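Side-chain contacts in alpha,alpha-trehalose-phosphate synthase (UDP-forming) (Burkholderia xenovorans, PDB 5V0T), which is a glycosyltransferase of family 20 with the two-domain GT-B fold, holding 6-O-phosphono-alpha-D-glucopyranose and uridine-5'-diphosphate in the model: residues A92-A97 against L174-H179; Q125-L130 against Q148-A153; L223-F228 against L232-Y237; L380-Y385 against L397-F402. One frame throughout, in Å; residues are numbered along the deposited sequence.

Starting from the N terminus, helix 79-98 is the first element to enter a contact: interaction 1 joins its last turns to the loop before helix 179-186 and closes a long excursion of the chain. Interaction 2 is nested within the span that interaction 1 closes and brings the end of helix 109-126 against helix 146-152, about 26 Å away from centre to centre. Interaction 3 opens only after interaction 1 has closed, and is a hairpin within the mixed sheet, between strands 214-216 and 191-194. Interaction 4 comes last, in a second, parallel sheet, where it ties helix 380-388 to strand 396-400. None cross or touch; interactions 2 and 4 lie on opposite sides of the chain's centre.

Interaction 1 of 4, residues A92-A97 against L174-H179; sequences ATLWPA and LAVPPH
V176 pushes its two methyl groups against one side of helix 79-98, where they overlap T93, L94 and A97. The branches divide the work. CG1, anti to the backbone N (chi1 179°), lies 3.9 Å from T93 CG2 and also reaches the tip of L94, with CD2 of that leucine 4.4 Å from V176 CG1. CG2, beside the backbone N, meets A97 CB at 3.4 Å, tighter than usual for two carbons. T93 and A97, one turn apart and joined by the hydrogen bond from A97 N to T93 O, both aim their CB at the loop, so the valine sits across that turn. T93 offers only its methyl here; its OG1 is hydrogen-bonded to the carbonyl oxygen of Q106. F89 and L182 also touch V176, and all four residues that meet across this contact are buried. The loop is held in shape by a type I turn from V176 to H179, with H179 N hydrogen-bonded to V176 O at 2.9 Å and P178 as N-cap of the next helix. W95, on the same turn, belongs to the 6-O-phosphono-alpha-D-glucopyranose pocket; the contact joins helix 79-98 to the loop before helix 179-186 in this GT-B protein.

Interaction 2 of 4, residues Q125-L130 against Q148-A153; sequences QLVPLL and QALRAA
L150 reaches across from helix 146-152 to touch both L126 and V127, and the whole contact is apolar. Its CA–CB bond does not aim at the other segment, but the side chain turns so that its end does: CG lies anti to the carbonyl carbon (chi1 -73°), CD1 continues the extended chain, and CD2, the other branch, is the methyl that touches. That one methyl has two neighbours, L126 CD2 at 4.2 Å and V127 CG2 at 4.3 Å from L150 CD2. A third pair joins V127 CG2 to the A153 methyl, CB, at 4.0 Å. V127 CG2 is thus shared between L150 and A153. These are ordinary van der Waals contacts between methyls.

Helices 109-126 and 146-152 flank the mixed sheet that has a parallel core in this GT-B protein; L150 also rests on I159 of strand 159-162, and on A123 one turn back in helix 109-126.

The backbone bonds are local. Residues 127-129 form a 3-10 segment, with L129 N to L126 O at 2.8 Å and L130 N to V127 O at 3.0 Å. On the other side, A153 N bonds to A149 O at 3.1 Å just as the chain leaves helical angles. The charge nearby looks another way: R151 makes a salt bridge to D190 through NH2, and its NH1 bonds to the carbonyl oxygens of V155 and N157.

Interaction 3 of 4, residues L223-F228 against L232-Y237; sequences LTIHAF and LRAAAY
R233 folds back over the strand opposite, and its atoms can be followed outward from CB. CB is 3.6 Å from L223 O, the same carbonyl oxygen that takes a contact from R233 CA, and CG is 4.2 Å from L223 O. The chain then bends at chi2 and chi3 (-71° and -70°) and curls over the pair. CD reaches T224 OG1 at 3.6 Å and stays near L223 O as well. NE lies 3.6 Å from T224 OG1. At the head group, T224 OG1 lies over one face of the guanidinium, while L223 O sits at its edge, in plane. NH2 makes a weak bond to the carbonyl oxygen of P222. A second conformer of this arginine was deposited, so this path describes one of two.

T224 and R233 form the non-hydrogen-bonded pair of an antiparallel beta hairpin, strands 223-227 and 230-236, in the mixed sheet, with strand 214-216 antiparallel beside 223-227 and strand 191-194 parallel beside 230-236. The flanking pairs are hydrogen-bonded: I225 N donates to L232 O at 2.7 Å, almost straight at 173°, and L223 N reaches A234 O at 2.9 Å.

The other face of the sheet is apolar. I225 CB meets L232 CD2 at 3.8 Å, and I225 CG1, beside the backbone N, comes to 3.9 Å from A234 CB. Helix 197-209 covers this side, F203 touching I225 and L200 touching both L223 and A234.

Interaction 4 of 4, residues L380-Y385 against L397-F402; sequences LVAKEY and LVLSRF. With UDP (uridine-5'-diphosphate), chain I.
Helix 380-385 runs nearly antiparallel to strand 397-400, at 163° with the axes 9.6 Å apart, as the helix and second strand of a beta-alpha-beta unit (strands 368-371 and 396-400 are parallel) in the six-stranded sheet of a GT-B domain. The faces that meet are buried and apolar. A382 CB faces two leucine methyls: L399 CD1 at 3.8 Å and L397 CD2 at 4.1 Å. Both leucines have CG anti to the backbone N, which extends them toward the helix. L397 splits its methyls, CD2 to A382 and CD1 to the ring of Y385, whose CD2 is 4.2 Å away. Ring and leucine run alongside each other, pointing opposite ways, and Y385 OH bonds to the carbonyl oxygen of A366.

The same helix holds uridine-5'-diphosphate. L380 N points almost straight (175°) at O2A, and V381 N at O1A, so the backbone amides of L380 and V381 grip the same phosphate. E384 comes from a turn later, its extended chain setting the carboxylate against the ribose: O3' bonds to E384 OE1 and O2' to E384 OE2, each at 2.6 Å, while R356 NE makes a salt bridge to OE1.

Interaction 1 of 4, residues A92-A97 against L174-H179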
loop_
_atom_site.group_PDB
_atom_site.type_symbol
_atom_site.label_atom_id
_atom_site.label_comp_id
_atom_site.label_asym_id
_atom_site.label_seq_id
_atom_site.Cartn_x
_atom_site.Cartn_y
_atom_site.Cartn_z
ATOM N N ALA A 92 -8.537 1.100 13.539
ATOM C CA ALA A 92 -9.060 2.310 14.158
ATOM C C ALA A 92 -8.004 3.065 14.949
ATOM O O ALA A 92 -8.199 4.249 15.249
ATOM C CB ALA A 92 -10.253 1.991 15.076
ATOM N N THR A 93 -6.881 2.424 15.267
ATOM C CA THR A 93 -5.787 3.100 15.947
ATOM C C THR A 93 -4.564 3.225 15.050
ATOM O O THR A 93 -4.139 4.346 14.745
ATOM C CB THR A 93 -5.415 2.371 17.246
ATOM O OG1 THR A 93 -6.549 2.354 18.119
ATOM C CG2 THR A 93 -4.240 3.072 17.931
ATOM N N LEU A 94 -3.986 2.095 14.622
ATOM C CA LEU A 94 -2.688 2.123 13.950
ATOM C C LEU A 94 -2.791 2.756 12.571
ATOM O O LEU A 94 -1.976 3.620 12.217
ATOM C CB LEU A 94 -2.106 0.709 13.833
ATOM C CG LEU A 94 -1.668 0.069 15.159
ATOM C CD1 LEU A 94 -1.065 -1.343 14.964
ATOM C CD2 LEU A 94 -0.715 0.993 15.912
ATOM N N TRP A 95 -3.753 2.304 11.756
ATOM C CA TRP A 95 -3.852 2.838 10.396
ATOM C C TRP A 95 -4.010 4.351 10.384
ATOM O O TRP A 95 -3.217 5.021 9.698
ATOM C CB TRP A 95 -4.991 2.161 9.625
ATOM C CG TRP A 95 -5.116 2.707 8.214
ATOM C CD1 TRP A 95 -5.880 3.757 7.811
ATOM C CD2 TRP A 95 -4.437 2.229 7.044
ATOM N NE1 TRP A 95 -5.719 3.973 6.455
ATOM C CE2 TRP A 95 -4.850 3.037 5.961
ATOM C CE3 TRP A 95 -3.541 1.174 6.801
ATOM C CZ2 TRP A 95 -4.386 2.837 4.650
ATOM C CZ3 TRP A 95 -3.085 0.967 5.491
ATOM C CH2 TRP A 95 -3.501 1.803 4.439
ATOM N N PRO A 96 -4.961 4.959 11.113
ATOM C CA PRO A 96 -5.039 6.430 11.078
ATOM C C PRO A 96 -3.805 7.101 11.657
ATOM O O PRO A 96 -3.344 8.105 11.100
ATOM C CB PRO A 96 -6.308 6.746 11.882
ATOM C CG PRO A 96 -6.589 5.513 12.676
ATOM C CD PRO A 96 -6.077 4.368 11.876
ATOM N N ALA A 97 -3.229 6.555 12.735
ATOM C CA ALA A 97 -2.097 7.217 13.388
ATOM C C ALA A 97 -0.873 7.233 12.484
ATOM O O ALA A 97 -0.196 8.261 12.356
ATOM C CB ALA A 97 -1.768 6.524 14.709
ATOM N N LEU A 174 3.537 9.284 19.220
ATOM C CA LEU A 174 3.200 9.471 20.633
ATOM C C LEU A 174 1.699 9.543 20.884
ATOM O O LEU A 174 1.269 9.344 22.026
ATOM C CB LEU A 174 3.850 10.739 21.184
ATOM C CG LEU A 174 5.378 10.762 21.219
ATOM C CD1 LEU A 174 5.877 12.102 21.794
ATOM C CD2 LEU A 174 5.912 9.584 21.996
ATOM N N ALA A 175 0.897 9.837 19.854
ATOM C CA ALA A 175 -0.552 9.846 20.007
ATOM C C ALA A 175 -1.124 8.452 20.241
ATOM O O ALA A 175 -2.237 8.336 20.760
ATOM C CB ALA A 175 -1.221 10.463 18.774
ATOM N N VAL A 176 -0.412 7.403 19.846
ATOM C CA VAL A 176 -0.849 6.029 20.101
ATOM C C VAL A 176 -0.484 5.718 21.547
ATOM O O VAL A 176 0.708 5.612 21.857
ATOM C CB VAL A 176 -0.189 5.037 19.127
ATOM C CG1 VAL A 176 -0.625 3.605 19.415
ATOM C CG2 VAL A 176 -0.499 5.408 17.677
ATOM N N PRO A 177 -1.443 5.581 22.461
ATOM C CA PRO A 177 -1.092 5.502 23.888
ATOM C C PRO A 177 -0.112 4.374 24.181
ATOM O O PRO A 177 0.875 4.604 24.896
ATOM C CB PRO A 177 -2.456 5.303 24.573
ATOM C CG PRO A 177 -3.386 6.089 23.677
ATOM C CD PRO A 177 -2.902 5.700 22.279
ATOM N N PRO A 178 -0.277 3.142 23.601
ATOM C CA PRO A 178 0.742 2.103 23.857
ATOM C C PRO A 178 1.943 2.139 22.910
ATOM O O PRO A 178 2.498 1.086 22.585
ATOM C CB PRO A 178 -0.044 0.795 23.689
ATOM C CG PRO A 178 -1.077 1.125 22.683
ATOM C CD PRO A 178 -1.457 2.565 22.916
ATOM N N HIS A 179 2.376 3.334 22.489
ATOM C CA HIS A 179 3.505 3.437 21.559
ATOM C C HIS A 179 4.751 2.708 22.075
ATOM O O HIS A 179 5.461 2.058 21.301
ATOM C CB HIS A 179 3.825 4.920 21.271
ATOM C CG HIS A 179 4.064 5.747 22.501
ATOM N ND1 HIS A 179 5.289 5.814 23.131
ATOM C CD2 HIS A 179 3.232 6.543 23.217
ATOM C CE1 HIS A 179 5.199 6.605 24.187
ATOM N NE2 HIS A 179 3.959 7.057 24.262
#

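Interaction 2 of 4, residues Q125-L130 against Q148-A153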
loop_
_atom_site.group_PDB
_atom_site.type_symbol
_atom_site.label_atom_id
_atom_site.label_comp_id
_atom_site.label_asym_id
_atom_site.label_seq_id
_atom_site.Cartn_x
_atom_site.Cartn_y
_atom_site.Cartn_z
ATOM N N GLN A 125 -0.896 -20.824 16.346
ATOM C CA GLN A 125 -1.317 -21.614 15.199
ATOM C C GLN A 125 -0.148 -21.889 14.261
ATOM O O GLN A 125 -0.090 -22.955 13.637
ATOM C CB GLN A 125 -2.448 -20.895 14.456
ATOM C CG GLN A 125 -3.682 -20.632 15.290
ATOM C CD GLN A 125 -4.242 -21.889 15.915
ATOM O OE1 GLN A 125 -4.497 -21.927 17.115
ATOM N NE2 GLN A 125 -4.441 -22.926 15.109
ATOM N N LEU A 126 0.793 -20.949 14.158
ATOM C CA LEU A 126 1.924 -21.120 13.253
ATOM C C LEU A 126 2.945 -22.121 13.794
ATOM O O LEU A 126 3.507 -22.910 13.021
ATOM C CB LEU A 126 2.577 -19.762 12.978
ATOM C CG LEU A 126 3.830 -19.772 12.101
ATOM C CD1 LEU A 126 3.480 -20.289 10.703
ATOM C CD2 LEU A 126 4.518 -18.384 12.051
ATOM N N VAL A 127 3.184 -22.118 15.116
ATOM C CA VAL A 127 4.284 -22.911 15.682
ATOM C C VAL A 127 4.299 -24.358 15.190
ATOM O O VAL A 127 5.363 -24.823 14.761
ATOM C CB VAL A 127 4.283 -22.805 17.215
ATOM C CG1 VAL A 127 5.183 -23.895 17.834
ATOM C CG2 VAL A 127 4.750 -21.404 17.642
ATOM N N PRO A 128 3.190 -25.110 15.218
ATOM C CA PRO A 128 3.262 -26.523 14.798
ATOM C C PRO A 128 3.676 -26.714 13.351
ATOM O O PRO A 128 4.091 -27.811 12.987
ATOM C CB PRO A 128 1.837 -27.040 15.034
ATOM C CG PRO A 128 1.234 -26.097 15.991
ATOM C CD PRO A 128 1.837 -24.760 15.682
ATOM N N LEU A 129 3.583 -25.687 12.515
ATOM C CA LEU A 129 3.933 -25.827 11.109
ATOM C C LEU A 129 5.393 -25.510 10.827
ATOM O O LEU A 129 5.856 -25.743 9.706
ATOM C CB LEU A 129 3.046 -24.913 10.265
ATOM C CG LEU A 129 1.550 -25.137 10.448
ATOM C CD1 LEU A 129 0.777 -23.967 9.871
ATOM C CD2 LEU A 129 1.156 -26.449 9.766
ATOM N N LEU A 130 6.121 -25.004 11.813
ATOM C CA LEU A 130 7.475 -24.525 11.598
ATOM C C LEU A 130 8.474 -25.676 11.555
ATOM O O LEU A 130 8.247 -26.759 12.101
ATOM C CB LEU A 130 7.869 -23.539 12.701
ATOM C CG LEU A 130 7.080 -22.236 12.690
ATOM C CD1 LEU A 130 7.563 -21.335 13.828
ATOM C CD2 LEU A 130 7.215 -21.544 11.344
ATOM N N GLN A 148 7.661 -11.147 19.256
ATOM C CA GLN A 148 7.635 -11.293 20.709
ATOM C C GLN A 148 6.833 -12.526 21.115
ATOM O O GLN A 148 7.279 -13.325 21.949
ATOM C CB GLN A 148 7.054 -10.013 21.317
ATOM C CG GLN A 148 7.211 -9.816 22.813
ATOM C CD GLN A 148 6.433 -8.592 23.296
ATOM O OE1 GLN A 148 5.199 -8.603 23.307
ATOM N NE2 GLN A 148 7.147 -7.526 23.674
ATOM N N ALA A 149 5.672 -12.728 20.491
ATOM C CA ALA A 149 4.861 -13.910 20.785
ATOM C C ALA A 149 5.557 -15.194 20.355
ATOM O O ALA A 149 5.500 -16.207 21.066
ATOM C CB ALA A 149 3.500 -13.792 20.096
ATOM N N LEU A 150 6.196 -15.190 19.180
ATOM C CA LEU A 150 6.880 -16.398 18.723
ATOM C C LEU A 150 7.995 -16.778 19.689
ATOM O O LEU A 150 8.119 -17.942 20.099
ATOM C CB LEU A 150 7.438 -16.189 17.314
ATOM C CG LEU A 150 6.438 -16.173 16.161
ATOM C CD1 LEU A 150 7.119 -15.674 14.885
ATOM C CD2 LEU A 150 5.887 -17.581 15.956
ATOM N N ARG A 151 8.814 -15.795 20.068
ATOM C CA ARG A 151 9.924 -16.055 20.979
ATOM C C ARG A 151 9.429 -16.600 22.314
ATOM O O ARG A 151 10.033 -17.516 22.889
ATOM C CB ARG A 151 10.730 -14.770 21.192
ATOM C CG ARG A 151 11.401 -14.230 19.932
ATOM C CD ARG A 151 12.757 -14.891 19.719
ATOM N NE ARG A 151 13.491 -14.362 18.568
ATOM C CZ ARG A 151 13.725 -15.048 17.451
ATOM N NH1 ARG A 151 13.284 -16.293 17.326
ATOM N NH2 ARG A 151 14.403 -14.490 16.455
ATOM N N ALA A 152 8.336 -16.043 22.827
ATOM C CA ALA A 152 7.766 -16.549 24.070
ATOM C C ALA A 152 7.303 -17.989 23.920
ATOM O O ALA A 152 7.308 -18.746 24.896
ATOM C CB ALA A 152 6.609 -15.652 24.513
ATOM N N ALA A 153 6.930 -18.398 22.705
ATOM C CA ALA A 153 6.511 -19.768 22.422
ATOM C C ALA A 153 7.675 -20.705 22.102
ATOM O O ALA A 153 7.442 -21.847 21.683
ATOM C CB ALA A 153 5.502 -19.782 21.272
#

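Interaction 3 of 4, residues L223-F228 against L232-Y237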
loop_
_atom_site.group_PDB
_atom_site.type_symbol
_atom_site.label_atom_id
_atom_site.label_comp_id
_atom_site.label_asym_id
_atom_site.label_seq_id
_atom_site.Cartn_x
_atom_site.Cartn_y
_atom_site.Cartn_z
ATOM N N LEU A 223 21.308 -0.434 9.763
ATOM C CA LEU A 223 21.693 0.124 11.051
ATOM C C LEU A 223 21.600 -0.944 12.134
ATOM O O LEU A 223 20.821 -1.892 12.035
ATOM C CB LEU A 223 20.781 1.295 11.424
ATOM C CG LEU A 223 20.547 2.317 10.313
ATOM C CD1 LEU A 223 19.577 3.391 10.771
ATOM C CD2 LEU A 223 21.867 2.930 9.899
ATOM N N THR A 224 22.397 -0.779 13.181
ATOM C CA THR A 224 22.261 -1.580 14.385
ATOM C C THR A 224 21.488 -0.778 15.418
ATOM O O THR A 224 21.829 0.378 15.703
ATOM C CB THR A 224 23.629 -1.977 14.937
ATOM O OG1 THR A 224 24.363 -2.644 13.909
ATOM C CG2 THR A 224 23.473 -2.906 16.137
ATOM N N ILE A 225 20.443 -1.389 15.969
ATOM C CA ILE A 225 19.586 -0.766 16.969
ATOM C C ILE A 225 19.888 -1.385 18.329
ATOM O O ILE A 225 19.967 -2.613 18.454
ATOM C CB ILE A 225 18.098 -0.942 16.629
ATOM C CG1 ILE A 225 17.787 -0.456 15.206
ATOM C CG2 ILE A 225 17.260 -0.202 17.650
ATOM C CD1 ILE A 225 17.993 1.038 15.017
ATOM N N HIS A 226 20.032 -0.541 19.346
ATOM C CA HIS A 226 20.108 -0.982 20.733
ATOM C C HIS A 226 19.006 -0.275 21.502
ATOM O O HIS A 226 19.021 0.956 21.611
ATOM C CB HIS A 226 21.469 -0.665 21.356
ATOM C CG HIS A 226 22.616 -1.401 20.736
ATOM N ND1 HIS A 226 23.097 -2.592 21.238
ATOM C CD2 HIS A 226 23.400 -1.098 19.675
ATOM C CE1 HIS A 226 24.118 -2.997 20.505
ATOM N NE2 HIS A 226 24.321 -2.109 19.548
ATOM N N ALA A 227 18.057 -1.044 22.034
ATOM C CA ALA A 227 16.946 -0.460 22.773
ATOM C C ALA A 227 16.232 -1.556 23.546
ATOM O O ALA A 227 16.173 -2.706 23.100
ATOM C CB ALA A 227 15.962 0.267 21.846
ATOM N N PHE A 228 15.700 -1.183 24.711
ATOM C CA PHE A 228 14.935 -2.099 25.561
ATOM C C PHE A 228 15.739 -3.349 25.903
ATOM O O PHE A 228 15.190 -4.448 26.009
ATOM C CB PHE A 228 13.613 -2.498 24.904
ATOM C CG PHE A 228 12.743 -1.341 24.519
ATOM C CD1 PHE A 228 11.985 -0.678 25.476
ATOM C CD2 PHE A 228 12.666 -0.927 23.196
ATOM C CE1 PHE A 228 11.175 0.387 25.117
ATOM C CE2 PHE A 228 11.859 0.130 22.830
ATOM C CZ PHE A 228 11.108 0.790 23.793
ATOM N N LEU A 232 19.272 -5.357 17.477
ATOM C CA LEU A 232 18.677 -5.801 16.223
ATOM C C LEU A 232 19.168 -4.889 15.105
ATOM O O LEU A 232 20.015 -4.013 15.311
ATOM C CB LEU A 232 17.146 -5.819 16.312
ATOM C CG LEU A 232 16.416 -4.486 16.431
ATOM C CD1 LEU A 232 15.036 -4.647 15.804
ATOM C CD2 LEU A 232 16.318 -4.039 17.900
ATOM N N ARG A 233 18.642 -5.112 13.904
ATOM C CA ARG A 233 19.044 -4.384 12.710
ATOM C C ARG A 233 17.819 -3.762 12.054
ATOM O O ARG A 233 16.708 -4.284 12.173
ATOM C CB ARG A 233 19.756 -5.303 11.702
ATOM C CG ARG A 233 20.950 -6.081 12.268
ATOM C CD ARG A 233 22.144 -5.179 12.564
ATOM N NE ARG A 233 22.791 -4.670 11.354
ATOM C CZ ARG A 233 23.824 -5.249 10.750
ATOM N NH1 ARG A 233 24.336 -6.371 11.232
ATOM N NH2 ARG A 233 24.350 -4.707 9.660
ATOM N N ALA A 234 18.032 -2.658 11.333
ATOM C CA ALA A 234 16.921 -1.974 10.682
ATOM C C ALA A 234 17.396 -1.256 9.423
ATOM O O ALA A 234 18.472 -0.656 9.419
ATOM C CB ALA A 234 16.264 -0.977 11.647
ATOM N N ALA A 235 16.586 -1.310 8.363
ATOM C CA ALA A 235 16.960 -0.693 7.094
ATOM C C ALA A 235 15.700 -0.397 6.287
ATOM O O ALA A 235 14.588 -0.761 6.675
ATOM C CB ALA A 235 17.918 -1.583 6.293
ATOM N N ALA A 236 15.896 0.275 5.153
ATOM C CA ALA A 236 14.818 0.592 4.222
ATOM C C ALA A 236 14.906 -0.314 2.999
ATOM O O ALA A 236 15.996 -0.540 2.467
ATOM C CB ALA A 236 14.878 2.066 3.790
ATOM N N TYR A 237 13.754 -0.835 2.568
ATOM C CA TYR A 237 13.663 -1.720 1.403
ATOM C C TYR A 237 12.387 -1.357 0.653
ATOM O O TYR A 237 11.302 -1.831 0.995
ATOM C CB TYR A 237 13.619 -3.195 1.815
ATOM C CG TYR A 237 14.714 -3.657 2.760
ATOM C CD1 TYR A 237 14.601 -3.466 4.138
ATOM C CD2 TYR A 237 15.836 -4.311 2.280
ATOM C CE1 TYR A 237 15.596 -3.901 5.014
ATOM C CE2 TYR A 237 16.848 -4.752 3.149
ATOM C CZ TYR A 237 16.709 -4.541 4.516
ATOM O OH TYR A 237 17.681 -4.971 5.385
#

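Interaction 4 of 4, residues L380-Y385 against L397-F402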
loop_
_atom_site.group_PDB
_atom_site.type_symbol
_atom_site.label_atom_id
_atom_site.label_comp_id
_atom_site.label_asym_id
_atom_site.label_seq_id
_atom_site.Cartn_x
_atom_site.Cartn_y
_atom_site.Cartn_z
ATOM N N LEU A 380 1.667 1.082 -5.037
ATOM C CA LEU A 380 1.995 0.261 -6.197
ATOM C C LEU A 380 1.291 0.756 -7.458
ATOM O O LEU A 380 1.815 0.579 -8.563
ATOM C CB LEU A 380 1.624 -1.198 -5.927
ATOM C CG LEU A 380 2.442 -1.959 -4.881
ATOM C CD1 LEU A 380 2.022 -3.421 -4.900
ATOM C CD2 LEU A 380 3.924 -1.836 -5.135
ATOM N N VAL A 381 0.122 1.386 -7.314
ATOM C CA VAL A 381 -0.607 1.862 -8.484
ATOM C C VAL A 381 0.248 2.840 -9.279
ATOM O O VAL A 381 0.254 2.819 -10.510
ATOM C CB VAL A 381 -1.955 2.481 -8.065
ATOM C CG1 VAL A 381 -2.461 3.505 -9.125
ATOM C CG2 VAL A 381 -3.007 1.367 -7.820
ATOM N N ALA A 382 1.001 3.695 -8.590
ATOM C CA ALA A 382 1.890 4.616 -9.302
ATOM C C ALA A 382 2.909 3.855 -10.147
ATOM O O ALA A 382 3.179 4.226 -11.297
ATOM C CB ALA A 382 2.605 5.541 -8.308
ATOM N N LYS A 383 3.511 2.799 -9.577
ATOM C CA LYS A 383 4.515 2.036 -10.308
ATOM C C LYS A 383 3.878 1.236 -11.437
ATOM O O LYS A 383 4.462 1.105 -12.521
ATOM C CB LYS A 383 5.286 1.118 -9.352
ATOM C CG LYS A 383 6.071 1.912 -8.298
ATOM C CD LYS A 383 7.025 1.035 -7.497
ATOM C CE LYS A 383 7.916 1.886 -6.597
ATOM N NZ LYS A 383 8.915 1.034 -5.886
ATOM N N GLU A 384 2.669 0.712 -11.200
ATOM C CA GLU A 384 1.925 -0.003 -12.232
ATOM C C GLU A 384 1.502 0.920 -13.372
ATOM O O GLU A 384 1.561 0.524 -14.545
ATOM C CB GLU A 384 0.702 -0.682 -11.606
ATOM C CG GLU A 384 1.069 -1.820 -10.627
ATOM C CD GLU A 384 -0.122 -2.314 -9.798
ATOM O OE1 GLU A 384 0.065 -3.237 -8.985
ATOM O OE2 GLU A 384 -1.240 -1.780 -9.951
ATOM N N TYR A 385 1.035 2.135 -13.054
ATOM C CA TYR A 385 0.655 3.070 -14.112
ATOM C C TYR A 385 1.831 3.337 -15.047
ATOM O O TYR A 385 1.699 3.260 -16.274
ATOM C CB TYR A 385 0.123 4.396 -13.533
ATOM C CG TYR A 385 -0.077 5.418 -14.623
ATOM C CD1 TYR A 385 -1.230 5.411 -15.401
ATOM C CD2 TYR A 385 0.921 6.351 -14.929
ATOM C CE1 TYR A 385 -1.398 6.316 -16.463
ATOM C CE2 TYR A 385 0.763 7.254 -15.992
ATOM C CZ TYR A 385 -0.403 7.235 -16.739
ATOM O OH TYR A 385 -0.572 8.129 -17.777
ATOM N N LEU A 397 2.623 10.620 -15.059
ATOM C CA LEU A 397 2.249 10.343 -13.677
ATOM C C LEU A 397 2.273 11.634 -12.864
ATOM O O LEU A 397 3.301 12.318 -12.802
ATOM C CB LEU A 397 3.198 9.318 -13.056
ATOM C CG LEU A 397 2.991 8.983 -11.566
ATOM C CD1 LEU A 397 1.638 8.302 -11.336
ATOM C CD2 LEU A 397 4.129 8.084 -11.076
ATOM N N VAL A 398 1.139 11.963 -12.251
ATOM C CA VAL A 398 1.028 13.033 -11.265
ATOM C C VAL A 398 1.009 12.354 -9.896
ATOM O O VAL A 398 0.147 11.504 -9.631
ATOM C CB VAL A 398 -0.232 13.884 -11.509
ATOM C CG1 VAL A 398 -0.482 14.934 -10.358
ATOM C CG2 VAL A 398 -0.148 14.587 -12.892
ATOM N N LEU A 399 1.974 12.693 -9.036
ATOM C CA LEU A 399 2.261 11.860 -7.866
ATOM C C LEU A 399 2.449 12.694 -6.603
ATOM O O LEU A 399 3.254 13.633 -6.578
ATOM C CB LEU A 399 3.514 11.012 -8.120
ATOM C CG LEU A 399 3.930 10.100 -6.965
ATOM C CD1 LEU A 399 2.896 8.988 -6.781
ATOM C CD2 LEU A 399 5.323 9.519 -7.206
ATOM N N SER A 400 1.735 12.326 -5.543
ATOM C CA SER A 400 1.911 12.984 -4.252
ATOM C C SER A 400 3.329 12.805 -3.714
ATOM O O SER A 400 3.851 11.687 -3.670
ATOM C CB SER A 400 0.932 12.410 -3.238
ATOM O OG SER A 400 1.233 12.921 -1.959
ATOM N N ARG A 401 3.934 13.905 -3.246
ATOM C CA ARG A 401 5.228 13.804 -2.572
ATOM C C ARG A 401 5.167 12.920 -1.324
ATOM O O ARG A 401 6.214 12.500 -0.821
ATOM C CB ARG A 401 5.732 15.194 -2.163
ATOM C CG ARG A 401 4.935 15.822 -1.012
ATOM C CD ARG A 401 5.675 17.011 -0.433
ATOM N NE ARG A 401 6.970 16.614 0.109
ATOM C CZ ARG A 401 8.042 17.400 0.142
ATOM N NH1 ARG A 401 7.984 18.633 -0.348
ATOM N NH2 ARG A 401 9.174 16.948 0.658
ATOM N N PHE A 402 3.974 12.628 -0.810
ATOM C CA PHE A 402 3.858 11.811 0.391
ATOM C C PHE A 402 3.628 10.340 0.095
ATOM O O PHE A 402 3.463 9.553 1.036
ATOM C CB PHE A 402 2.732 12.338 1.282
ATOM C CG PHE A 402 2.944 13.759 1.724
ATOM C CD1 PHE A 402 4.008 14.087 2.551
ATOM C CD2 PHE A 402 2.096 14.763 1.282
ATOM C CE1 PHE A 402 4.224 15.410 2.959
ATOM C CE2 PHE A 402 2.298 16.094 1.687
ATOM C CZ PHE A 402 3.364 16.411 2.530
HETATM N N1 UDP I . -5.942 -3.213 -7.222
HETATM C C2 UDP I . -6.635 -4.251 -7.826
HETATM N N3 UDP I . -7.949 -3.995 -8.092
HETATM C C4 UDP I . -8.634 -2.829 -7.829
HETATM C C5 UDP I . -7.850 -1.794 -7.208
HETATM C C6 UDP I . -6.553 -2.012 -6.941
HETATM O O2 UDP I . -6.123 -5.324 -8.092
HETATM O O4 UDP I . -9.829 -2.748 -8.137
HETATM C "C1'" UDP I . -4.524 -3.433 -6.923
HETATM C "C2'" UDP I . -3.590 -2.470 -7.651
HETATM O "O2'" UDP I . -3.308 -2.964 -8.950
HETATM C "C3'" UDP I . -2.372 -2.491 -6.726
HETATM C "C4'" UDP I . -3.009 -2.633 -5.338
HETATM O "O4'" UDP I . -4.320 -3.200 -5.548
HETATM O "O3'" UDP I . -1.511 -3.600 -6.969
HETATM C "C5'" UDP I . -3.129 -1.358 -4.547
HETATM O "O5'" UDP I . -1.857 -1.129 -3.909
HETATM P PA UDP I . -1.385 0.328 -3.513
HETATM O O1A UDP I . -1.603 1.302 -4.653
HETATM O O2A UDP I . 0.009 0.209 -3.020
HETATM O O3A UDP I . -2.354 0.784 -2.352
HETATM P PB UDP I . -3.029 0.073 -1.107
HETATM O O1B UDP I . -2.004 -0.985 -0.689
HETATM O O2B UDP I . -3.069 1.201 -0.053
HETATM O O3B UDP I . -4.363 -0.480 -1.446
#